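Local coordinates for protein alanine racemase 1 (Caldanaerobacter subterraneus subsp. tengcongensis MB4, PDB 4Y2W) that belongs to the alanine racemase family, whose subunits join a TIM-barrel domain to a C-terminal beta domain, and here assembles as a dimer, at residues 35-40 against 227-232. The protein carries 1 engineered substitution. Sequence-based numbering, arbitrary orientation.
Sequences IMAVIK and IILFGA. With ALA (alanine), chain F; PO4 (phosphate ion), chain C.
A37 and L229 supply the closest apolar meeting between residues 35-40 and 227-232, a worked example of a TIM barrel's first strand packed by the loop that follows its eighth. CD1 of L229 lies 3.8 Å from CB of A37, and the leucine reaches it because its CG stands anti to its own carbonyl carbon (chi1 -62°). Next to it, F230 presents its ring edge: CZ is 4.1 Å from CG2 of I39, whose CG1 and CD1 lead away. One ring face is packed by CB of L229, 4.0 Å above the plane and offset toward the rim.

The polar component is slight, and no hydrogen bond joins the two segments. The carbonyl oxygen of V38 lies in the plane of the F230 ring, 3.9 Å from CE2. The short 3-10 turn is held by F230 N bonding to I227 O at 2.8 Å.

Two bound groups lie side by side at one edge of the contact. I227 N makes a straight but weak hydrogen bond to O4 of a phosphate probably from the crystallisation liquor (3.5 Å, 179°), while K40, of the alanine pocket, forms a salt bridge with D317 of the second subunit. The F230 ring meets those of H46 and Y44, the latter also of that pocket.

Backbone hydrogen bonds between M36 and V223 and between V38 and P225, just beyond strand 222-224, close the barrel between its first and last strands. Helix 48-58 packs on A37, I39 and F230, strand 62-65 adjoins A37 and I39, and helix 359-365 meets I227.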
# COMPACT_ATOMS: atom_id res chain seq x y z
N ILE A 35 -14.36 -0.44 25.89
CA ILE A 35 -13.30 -0.15 24.93
C ILE A 35 -13.63 -0.70 23.54
O ILE A 35 -13.95 -1.88 23.39
CB ILE A 35 -11.95 -0.71 25.43
CG1 ILE A 35 -11.50 0.08 26.67
CG2 ILE A 35 -10.89 -0.64 24.33
CD1 ILE A 35 -10.22 -0.40 27.31
N MET A 36 -13.55 0.17 22.55
CA MET A 36 -13.70 -0.20 21.15
C MET A 36 -12.34 -0.12 20.48
O MET A 36 -11.83 0.97 20.23
CB MET A 36 -14.67 0.74 20.44
CG MET A 36 -14.66 0.63 18.92
SD MET A 36 -15.78 1.78 18.12
CE MET A 36 -17.32 0.90 18.30
N ALA A 37 -11.76 -1.27 20.16
CA ALA A 37 -10.48 -1.31 19.46
C ALA A 37 -10.67 -0.91 17.99
O ALA A 37 -11.31 -1.63 17.22
CB ALA A 37 -9.85 -2.70 19.56
N VAL A 38 -10.13 0.25 17.61
CA VAL A 38 -10.11 0.65 16.22
C VAL A 38 -9.01 -0.16 15.54
O VAL A 38 -7.84 -0.06 15.93
CB VAL A 38 -9.84 2.16 16.06
CG1 VAL A 38 -9.74 2.55 14.58
CG2 VAL A 38 -10.92 2.98 16.75
N ILE A 39 -9.39 -0.98 14.57
CA ILE A 39 -8.43 -1.80 13.84
C ILE A 39 -8.66 -1.66 12.34
O ILE A 39 -8.48 -2.61 11.57
CB ILE A 39 -8.49 -3.29 14.28
CG1 ILE A 39 -9.90 -3.86 14.11
CG2 ILE A 39 -8.06 -3.42 15.73
CD1 ILE A 39 -9.99 -5.36 14.33
N LYS A 40 -9.03 -0.45 11.93
CA LYS A 40 -9.23 -0.14 10.52
C LYS A 40 -7.92 -0.14 9.75
O LYS A 40 -6.84 -0.19 10.35
CB LYS A 40 -9.95 1.21 10.35
CG LYS A 40 -9.21 2.44 10.88
CD LYS A 40 -10.21 3.51 11.29
CE LYS A 40 -9.54 4.82 11.66
NZ LYS A 40 -9.27 5.62 10.43
N ILE A 227 -4.43 3.81 16.86
CA ILE A 227 -2.97 3.79 16.71
C ILE A 227 -2.24 3.49 18.02
O ILE A 227 -1.22 2.80 18.02
CB ILE A 227 -2.44 5.12 16.12
CG1 ILE A 227 -0.94 5.03 15.79
CG2 ILE A 227 -2.67 6.28 17.09
CD1 ILE A 227 -0.59 3.89 14.86
N ILE A 228 -2.77 3.99 19.12
CA ILE A 228 -2.14 3.81 20.43
C ILE A 228 -2.01 2.33 20.82
O ILE A 228 -1.08 1.95 21.53
CB ILE A 228 -2.90 4.61 21.51
CG1 ILE A 228 -2.00 4.85 22.73
CG2 ILE A 228 -4.20 3.92 21.90
CD1 ILE A 228 -2.46 6.01 23.58
N LEU A 229 -2.93 1.50 20.33
CA LEU A 229 -2.84 0.05 20.54
C LEU A 229 -1.63 -0.57 19.83
O LEU A 229 -1.25 -1.70 20.14
CB LEU A 229 -4.12 -0.64 20.04
CG LEU A 229 -5.44 -0.28 20.73
CD1 LEU A 229 -6.61 -0.80 19.91
CD2 LEU A 229 -5.49 -0.82 22.15
N PHE A 230 -1.04 0.16 18.88
CA PHE A 230 0.06 -0.35 18.06
C PHE A 230 1.40 0.35 18.34
O PHE A 230 2.25 0.47 17.45
CB PHE A 230 -0.35 -0.28 16.59
CG PHE A 230 -1.65 -0.99 16.31
CD1 PHE A 230 -1.70 -2.38 16.22
CD2 PHE A 230 -2.84 -0.28 16.20
CE1 PHE A 230 -2.90 -3.04 15.99
CE2 PHE A 230 -4.04 -0.93 15.97
CZ PHE A 230 -4.07 -2.31 15.86
N GLY A 231 1.58 0.78 19.58
CA GLY A 231 2.88 1.23 20.08
C GLY A 231 3.33 2.60 19.63
O GLY A 231 4.52 2.89 19.61
N ALA A 232 2.38 3.46 19.27
CA ALA A 232 2.70 4.82 18.84
C ALA A 232 1.69 5.83 19.39
O ALA A 232 0.58 5.48 19.77
CB ALA A 232 2.75 4.90 17.33
N ALA F . -6.36 7.74 12.99
CA ALA F . -7.71 8.24 12.59
C ALA F . -7.66 9.14 11.34
O ALA F . -8.65 9.27 10.62
CB ALA F . -8.37 8.97 13.75
OXT ALA F . -6.65 9.77 11.03
P PO4 C . -6.94 7.07 16.81
O1 PO4 C . -6.23 6.65 18.07
O2 PO4 C . -6.95 8.58 16.69
O3 PO4 C . -8.36 6.57 16.84
O4 PO4 C . -6.22 6.49 15.61